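Local structure of RNA N6-adenosine-methyltransferase METTL16,RNA N6-adenosine-methyltransferase METTL16 (Homo sapiens, 6M1U) at residues A[26-30]-A[31-35]; A[40-44]-A[45-49]. The protein catalyses N6-methylation of adenosine in U6 small nuclear RNA and messenger RNA, and its vertebrate conserved region, crystallised here, probably takes part in binding RNA. One frame throughout, in Å; residues are numbered along the deposited sequence.

How the contacts relate
Contacts 1 and 2 mark the two ends of helix 30-44 and follow one another along the chain. Residues 26-35 carry the chain out of the loop after helix 10-20 into the first turn; residues 40-49 take it out of the last turn into strand 48-52, within this chain an outermost strand of the antiparallel five-stranded sheet. The contact centres lie about 19 Å apart and the nearest atoms about 5 Å, without touching. Contact 1 faces helix 10-20 and strands 58-67 and 108-119, whereas contact 2 faces helix 136-153 and strand 58-67. Helix 30-44 thus meets a different helical neighbour at each end, with strand 58-67 common to both.

Contact 1: A[26-30]-A[31-35]; sequences ETAEG and IVVVT
Ala28 meets the start of helix 30-44 through its CB, which sits 4.2 Å from CG2 of Val33 and 4.3 Å from CG1 of Val32. Both valines keep CG1 anti to the backbone N (chi1 158° at Val33), which turns CG2 of Val33 back toward the incoming chain, against the carbonyls of Ala28 and Glu29.

Glu29 follows as the N-cap residue. Its carbonyl accepts the first backbone bond of the helix, a weak one from Val33 N to Glu29 O at 3.3 Å with an N-H...O angle of 159°. The carboxylate does not fold back onto the first helical amides: the chain bends at chi2 and carries OE2 out to 4.3 Å from CD1 of Ile31, while CB lies alongside CG2 of Val32 at 3.9 Å.

Gly30 opens the helix proper. Val34 N points at Gly30 O, an oxygen placed less surely, from 3.2 Å. At the next residue, Ile31 O accepts both the N and OG1 of Thr35, one turn on, from opposite faces of its plane, OG1 at 2.8 Å.

In this turn, Val33 packs on Leu16 and Ser17 of helix 10-20, Ile31 and Val34 on Val116 of strand 108-119. The helix start is mainly backbone-held: apolar contacts of Ala28 and Glu29 with Val32 and Val33 back up the bonds, and the buried Thr35 hydroxyl finds its partner inside the helix.

Contact 2: A[40-44]-A[45-49]; sequences KILTD and LKVQH
Leu42 and Val47 bracket the end of helix 30-44, where the chain turns at Lys46 in a Schellman motif. Its two defining backbone bonds run from Val47 N to Leu42 O at 3.2 Å and from Lys46 N to Thr43 O at 2.7 Å, both donors above the carbonyl plane. Leu45 N divides itself weakly between Ile41 O and Leu42 O.

Among apolar contacts, CB of Leu42 lies 4.1 Å from CB of Val47, the hydrophobic pair usual across this motif. Leu45, with CG anti to its carbonyl carbon (chi1 -44°), folds back to bring CG to 3.3 Å from Ile41 O and touches Tyr144 of helix 136-153. A glycine here would probably uncover the Ile41 carbonyl and cost Tyr144 an apolar neighbour. His49 turns its ring toward the helix: CD2 approaches CB of Leu42 at 3.6 Å, while CG2 of Thr43 lies in the ring plane at its edge.

Among charged groups, Lys40 NZ makes a salt bridge, one turn on, to the syn lone pair of Asp44 OD2 at 2.9 Å. The turn thus supplies amides to the carbonyls of Leu42 and Thr43, and more weakly to that of Ile41, with the Leu42-Val47 pair packed on one side.

Contact 1: A[26-30]-A[31-35]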
ATOM      1  N   GLU A  26      -0.760 -19.619  -8.731  1.00208.11           N
ATOM      2  CA  GLU A  26      -1.488 -18.861  -9.755  1.00209.03           C
ATOM      3  C   GLU A  26      -2.930 -18.565  -9.343  1.00206.07           C
ATOM      4  O   GLU A  26      -3.879 -18.752 -10.111  1.00208.68           O
ATOM      5  CB  GLU A  26      -1.440 -19.597 -11.096  1.00217.82           C
ATOM      6  CG  GLU A  26      -0.045 -19.704 -11.686  1.00224.50           C
ATOM      7  CD  GLU A  26      -0.037 -20.331 -13.059  1.00231.62           C
ATOM      8  OE1 GLU A  26      -1.081 -20.881 -13.466  1.00234.79           O
ATOM      9  OE2 GLU A  26       1.015 -20.271 -13.731  1.00234.00           O
ATOM     10  N   THR A  27      -3.095 -18.079  -8.117  1.00178.04           N
ATOM     11  CA  THR A  27      -4.447 -17.944  -7.574  1.00155.39           C
ATOM     12  C   THR A  27      -5.126 -16.652  -8.024  1.00132.81           C
ATOM     13  O   THR A  27      -6.105 -16.682  -8.777  1.00131.72           O
ATOM     14  CB  THR A  27      -4.389 -18.052  -6.048  1.00143.69           C
ATOM     15  OG1 THR A  27      -3.511 -17.044  -5.541  1.00138.00           O
ATOM     16  CG2 THR A  27      -3.884 -19.430  -5.629  1.00144.70           C
ATOM     17  N   ALA A  28      -4.599 -15.497  -7.600  1.00119.37           N
ATOM     18  CA  ALA A  28      -5.286 -14.212  -7.694  1.00108.62           C
ATOM     19  C   ALA A  28      -4.465 -13.210  -8.497  1.00 99.29           C
ATOM     20  O   ALA A  28      -3.235 -13.302  -8.549  1.00101.69           O
ATOM     21  CB  ALA A  28      -5.552 -13.629  -6.303  1.00 99.77           C
ATOM     22  N   GLU A  29      -5.165 -12.247  -9.106  1.00 97.58           N
ATOM     23  CA  GLU A  29      -4.525 -11.182  -9.924  1.00 99.82           C
ATOM     24  C   GLU A  29      -3.275 -10.675  -9.201  1.00 96.35           C
ATOM     25  O   GLU A  29      -3.133 -10.963  -8.002  1.00 96.69           O
ATOM     26  CB  GLU A  29      -5.508 -10.036 -10.160  1.00104.82           C
ATOM     27  CG  GLU A  29      -6.348 -10.209 -11.411  1.00111.89           C
ATOM     28  CD  GLU A  29      -5.958  -9.295 -12.557  1.00116.45           C
ATOM     29  OE1 GLU A  29      -5.158  -9.727 -13.410  1.00119.97           O
ATOM     30  OE2 GLU A  29      -6.455  -8.155 -12.595  1.00115.94           O
ATOM     31  N   GLY A  30      -2.418  -9.937  -9.909  1.00 92.79           N
ATOM     32  CA  GLY A  30      -1.170  -9.413  -9.322  1.00 85.63           C
ATOM     33  C   GLY A  30      -1.413  -8.198  -8.447  1.00 78.98           C
ATOM     34  O   GLY A  30      -0.812  -8.129  -7.362  1.00 76.56           O
ATOM     35  N   ILE A  31      -2.265  -7.275  -8.900  1.00 73.03           N
ATOM     36  CA  ILE A  31      -2.563  -6.035  -8.124  1.00 64.51           C
ATOM     37  C   ILE A  31      -3.389  -6.400  -6.885  1.00 61.54           C
ATOM     38  O   ILE A  31      -3.254  -5.703  -5.867  1.00 59.14           O
ATOM     39  CB  ILE A  31      -3.262  -4.979  -9.001  1.00 59.88           C
ATOM     40  CG1 ILE A  31      -4.618  -5.467  -9.515  1.00 58.99           C
ATOM     41  CG2 ILE A  31      -2.358  -4.543 -10.140  1.00 60.14           C
ATOM     42  CD1 ILE A  31      -5.254  -4.537 -10.518  1.00 58.15           C
ATOM     43  N   VAL A  32      -4.209  -7.449  -6.975  1.00 62.06           N
ATOM     44  CA  VAL A  32      -5.039  -7.880  -5.813  1.00 60.36           C
ATOM     45  C   VAL A  32      -4.097  -8.408  -4.729  1.00 59.99           C
ATOM     46  O   VAL A  32      -4.243  -8.005  -3.565  1.00 60.12           O
ATOM     47  CB  VAL A  32      -6.067  -8.951  -6.216  1.00 60.52           C
ATOM     48  CG1 VAL A  32      -6.613  -9.681  -5.002  1.00 59.38           C
ATOM     49  CG2 VAL A  32      -7.198  -8.362  -7.040  1.00 60.12           C
ATOM     50  N   VAL A  33      -3.169  -9.283  -5.117  1.00 63.55           N
ATOM     51  CA  VAL A  33      -2.189  -9.867  -4.158  1.00 64.13           C
ATOM     52  C   VAL A  33      -1.490  -8.720  -3.427  1.00 64.19           C
ATOM     53  O   VAL A  33      -1.556  -8.684  -2.189  1.00 64.41           O
ATOM     54  CB  VAL A  33      -1.172 -10.766  -4.884  1.00 66.00           C
ATOM     55  CG1 VAL A  33       0.109 -10.924  -4.083  1.00 66.57           C
ATOM     56  CG2 VAL A  33      -1.765 -12.124  -5.218  1.00 68.42           C
ATOM     57  N   VAL A  34      -0.856  -7.822  -4.185  1.00 64.88           N
ATOM     58  CA  VAL A  34      -0.122  -6.658  -3.610  1.00 63.32           C
ATOM     59  C   VAL A  34      -1.027  -5.929  -2.615  1.00 63.01           C
ATOM     60  O   VAL A  34      -0.590  -5.713  -1.473  1.00 62.65           O
ATOM     61  CB  VAL A  34       0.358  -5.706  -4.719  1.00 63.32           C
ATOM     62  CG1 VAL A  34       0.888  -4.401  -4.150  1.00 61.48           C
ATOM     63  CG2 VAL A  34       1.395  -6.362  -5.614  1.00 65.90           C
ATOM     64  N   THR A  35      -2.245  -5.583  -3.035  1.00 62.32           N
ATOM     65  CA  THR A  35      -3.169  -4.855  -2.171  1.00 61.07           C
ATOM     66  C   THR A  35      -3.372  -5.565  -0.841  1.00 61.10           C
ATOM     67  O   THR A  35      -3.292  -4.940   0.225  1.00 59.20           O
ATOM     68  CB  THR A  35      -4.509  -4.671  -2.872  1.00 61.79           C
ATOM     69  OG1 THR A  35      -4.329  -3.836  -4.029  1.00 61.53           O
ATOM     70  CG2 THR A  35      -5.516  -4.048  -1.918  1.00 61.13           C
TER

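Contact 2: A[40-44]-A[45-49]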
ATOM      1  N   LYS A  40      -2.280  -6.093   4.912  1.00 68.35           N
ATOM      2  CA  LYS A  40      -1.587  -6.703   6.041  1.00 69.25           C
ATOM      3  C   LYS A  40      -0.671  -5.690   6.729  1.00 66.10           C
ATOM      4  O   LYS A  40      -0.653  -5.583   7.958  1.00 66.87           O
ATOM      5  CB  LYS A  40      -0.792  -7.920   5.556  1.00 70.15           C
ATOM      6  CG  LYS A  40      -0.680  -9.053   6.567  1.00 73.16           C
ATOM      7  CD  LYS A  40       0.467  -8.845   7.526  1.00 75.27           C
ATOM      8  CE  LYS A  40       0.199  -9.590   8.830  1.00 78.14           C
ATOM      9  NZ  LYS A  40       1.463  -9.800   9.624  1.00 80.20           N
ATOM     10  N   ILE A  41       0.075  -4.916   5.946  1.00 65.98           N
ATOM     11  CA  ILE A  41       1.030  -3.974   6.516  1.00 65.84           C
ATOM     12  C   ILE A  41       0.314  -2.898   7.319  1.00 67.11           C
ATOM     13  O   ILE A  41       0.792  -2.464   8.379  1.00 67.61           O
ATOM     14  CB  ILE A  41       1.876  -3.360   5.387  1.00 66.10           C
ATOM     15  CG1 ILE A  41       2.806  -4.422   4.805  1.00 67.38           C
ATOM     16  CG2 ILE A  41       2.586  -2.079   5.879  1.00 65.90           C
ATOM     17  CD1 ILE A  41       3.302  -4.089   3.465  1.00 66.98           C
ATOM     18  N   LEU A  42      -0.829  -2.429   6.811  1.00 65.94           N
ATOM     19  CA  LEU A  42      -1.537  -1.342   7.478  1.00 65.57           C
ATOM     20  C   LEU A  42      -2.178  -1.832   8.760  1.00 68.87           C
ATOM     21  O   LEU A  42      -2.015  -1.197   9.808  1.00 70.60           O
ATOM     22  CB  LEU A  42      -2.585  -0.709   6.553  1.00 61.58           C
ATOM     23  CG  LEU A  42      -1.981  -0.023   5.322  1.00 58.44           C
ATOM     24  CD1 LEU A  42      -3.033   0.482   4.346  1.00 57.19           C
ATOM     25  CD2 LEU A  42      -1.072   1.088   5.747  1.00 56.58           C
ATOM     26  N   THR A  43      -2.891  -2.977   8.714  1.00 71.87           N
ATOM     27  CA  THR A  43      -3.518  -3.461   9.949  1.00 75.35           C
ATOM     28  C   THR A  43      -2.476  -3.649  11.044  1.00 78.84           C
ATOM     29  O   THR A  43      -2.740  -3.330  12.205  1.00 80.38           O
ATOM     30  CB  THR A  43      -4.282  -4.779   9.754  1.00 78.45           C
ATOM     31  OG1 THR A  43      -3.347  -5.782   9.389  1.00 82.20           O
ATOM     32  CG2 THR A  43      -5.347  -4.683   8.692  1.00 79.55           C
ATOM     33  N   ASP A  44      -1.276  -4.114  10.684  1.00 79.20           N
ATOM     34  CA  ASP A  44      -0.204  -4.257  11.661  1.00 82.00           C
ATOM     35  C   ASP A  44       0.144  -2.925  12.313  1.00 75.79           C
ATOM     36  O   ASP A  44       0.484  -2.900  13.500  1.00 77.24           O
ATOM     37  CB  ASP A  44       1.035  -4.881  11.003  1.00 83.58           C
ATOM     38  CG  ASP A  44       0.823  -6.359  10.611  1.00 87.63           C
ATOM     39  OD1 ASP A  44      -0.244  -6.936  10.960  1.00 89.42           O
ATOM     40  OD2 ASP A  44       1.722  -6.940   9.945  1.00 89.68           O
ATOM     41  N   LEU A  45       0.036  -1.814  11.579  1.00 74.64           N
ATOM     42  CA  LEU A  45       0.175  -0.484  12.163  1.00 73.77           C
ATOM     43  C   LEU A  45      -1.094  -0.002  12.858  1.00 73.85           C
ATOM     44  O   LEU A  45      -1.122   1.135  13.357  1.00 73.72           O
ATOM     45  CB  LEU A  45       0.579   0.542  11.099  1.00 72.66           C
ATOM     46  CG  LEU A  45       1.679   0.193  10.082  1.00 73.20           C
ATOM     47  CD1 LEU A  45       2.061   1.431   9.245  1.00 72.06           C
ATOM     48  CD2 LEU A  45       2.901  -0.444  10.740  1.00 75.36           C
ATOM     49  N   LYS A  46      -2.132  -0.838  12.923  1.00 75.90           N
ATOM     50  CA  LYS A  46      -3.429  -0.429  13.456  1.00 75.94           C
ATOM     51  C   LYS A  46      -3.918   0.854  12.767  1.00 73.82           C
ATOM     52  O   LYS A  46      -4.577   1.709  13.351  1.00 73.11           O
ATOM     53  CB  LYS A  46      -3.364  -0.319  14.987  1.00 81.85           C
ATOM     54  CG  LYS A  46      -2.835  -1.634  15.629  1.00 85.86           C
ATOM     55  CD  LYS A  46      -3.388  -1.911  17.017  1.00 90.52           C
ATOM     56  CE  LYS A  46      -2.264  -2.297  18.021  1.00 95.56           C
ATOM     57  NZ  LYS A  46      -2.600  -2.025  19.495  1.00 99.44           N
ATOM     58  N   VAL A  47      -3.573   0.981  11.497  1.00 69.96           N
ATOM     59  CA  VAL A  47      -4.166   1.944  10.583  1.00 67.84           C
ATOM     60  C   VAL A  47      -5.530   1.415  10.157  1.00 68.19           C
ATOM     61  O   VAL A  47      -5.680   0.232   9.836  1.00 68.25           O
ATOM     62  CB  VAL A  47      -3.238   2.141   9.365  1.00 64.31           C
ATOM     63  CG1 VAL A  47      -3.929   2.861   8.213  1.00 61.67           C
ATOM     64  CG2 VAL A  47      -1.942   2.839   9.772  1.00 65.03           C
ATOM     65  N   GLN A  48      -6.530   2.278  10.152  1.00 69.37           N
ATOM     66  CA  GLN A  48      -7.839   1.888   9.651  1.00 69.64           C
ATOM     67  C   GLN A  48      -7.902   1.980   8.129  1.00 67.79           C
ATOM     68  O   GLN A  48      -7.461   2.965   7.536  1.00 67.79           O
ATOM     69  CB  GLN A  48      -8.911   2.789  10.248  1.00 72.77           C
ATOM     70  CG  GLN A  48      -8.814   2.918  11.739  1.00 76.12           C
ATOM     71  CD  GLN A  48      -9.354   1.697  12.414  1.00 78.95           C
ATOM     72  OE1 GLN A  48     -10.348   1.116  11.952  1.00 79.96           O
ATOM     73  NE2 GLN A  48      -8.698   1.273  13.499  1.00 80.86           N
ATOM     74  N   HIS A  49      -8.495   0.976   7.493  1.00 66.09           N
ATOM     75  CA  HIS A  49      -8.653   1.068   6.050  1.00 63.98           C
ATOM     76  C   HIS A  49      -9.842   0.234   5.595  1.00 61.24           C
ATOM     77  O   HIS A  49     -10.219  -0.734   6.247  1.00 63.06           O
ATOM     78  CB  HIS A  49      -7.393   0.603   5.350  1.00 60.85           C
ATOM     79  CG  HIS A  49      -6.962  -0.758   5.766  1.00 60.34           C
ATOM     80  ND1 HIS A  49      -7.347  -1.902   5.097  1.00 60.52           N
ATOM     81  CD2 HIS A  49      -6.190  -1.167   6.799  1.00 60.11           C
ATOM     82  CE1 HIS A  49      -6.827  -2.953   5.702  1.00 61.85           C
ATOM     83  NE2 HIS A  49      -6.114  -2.534   6.733  1.00 61.03           N
TER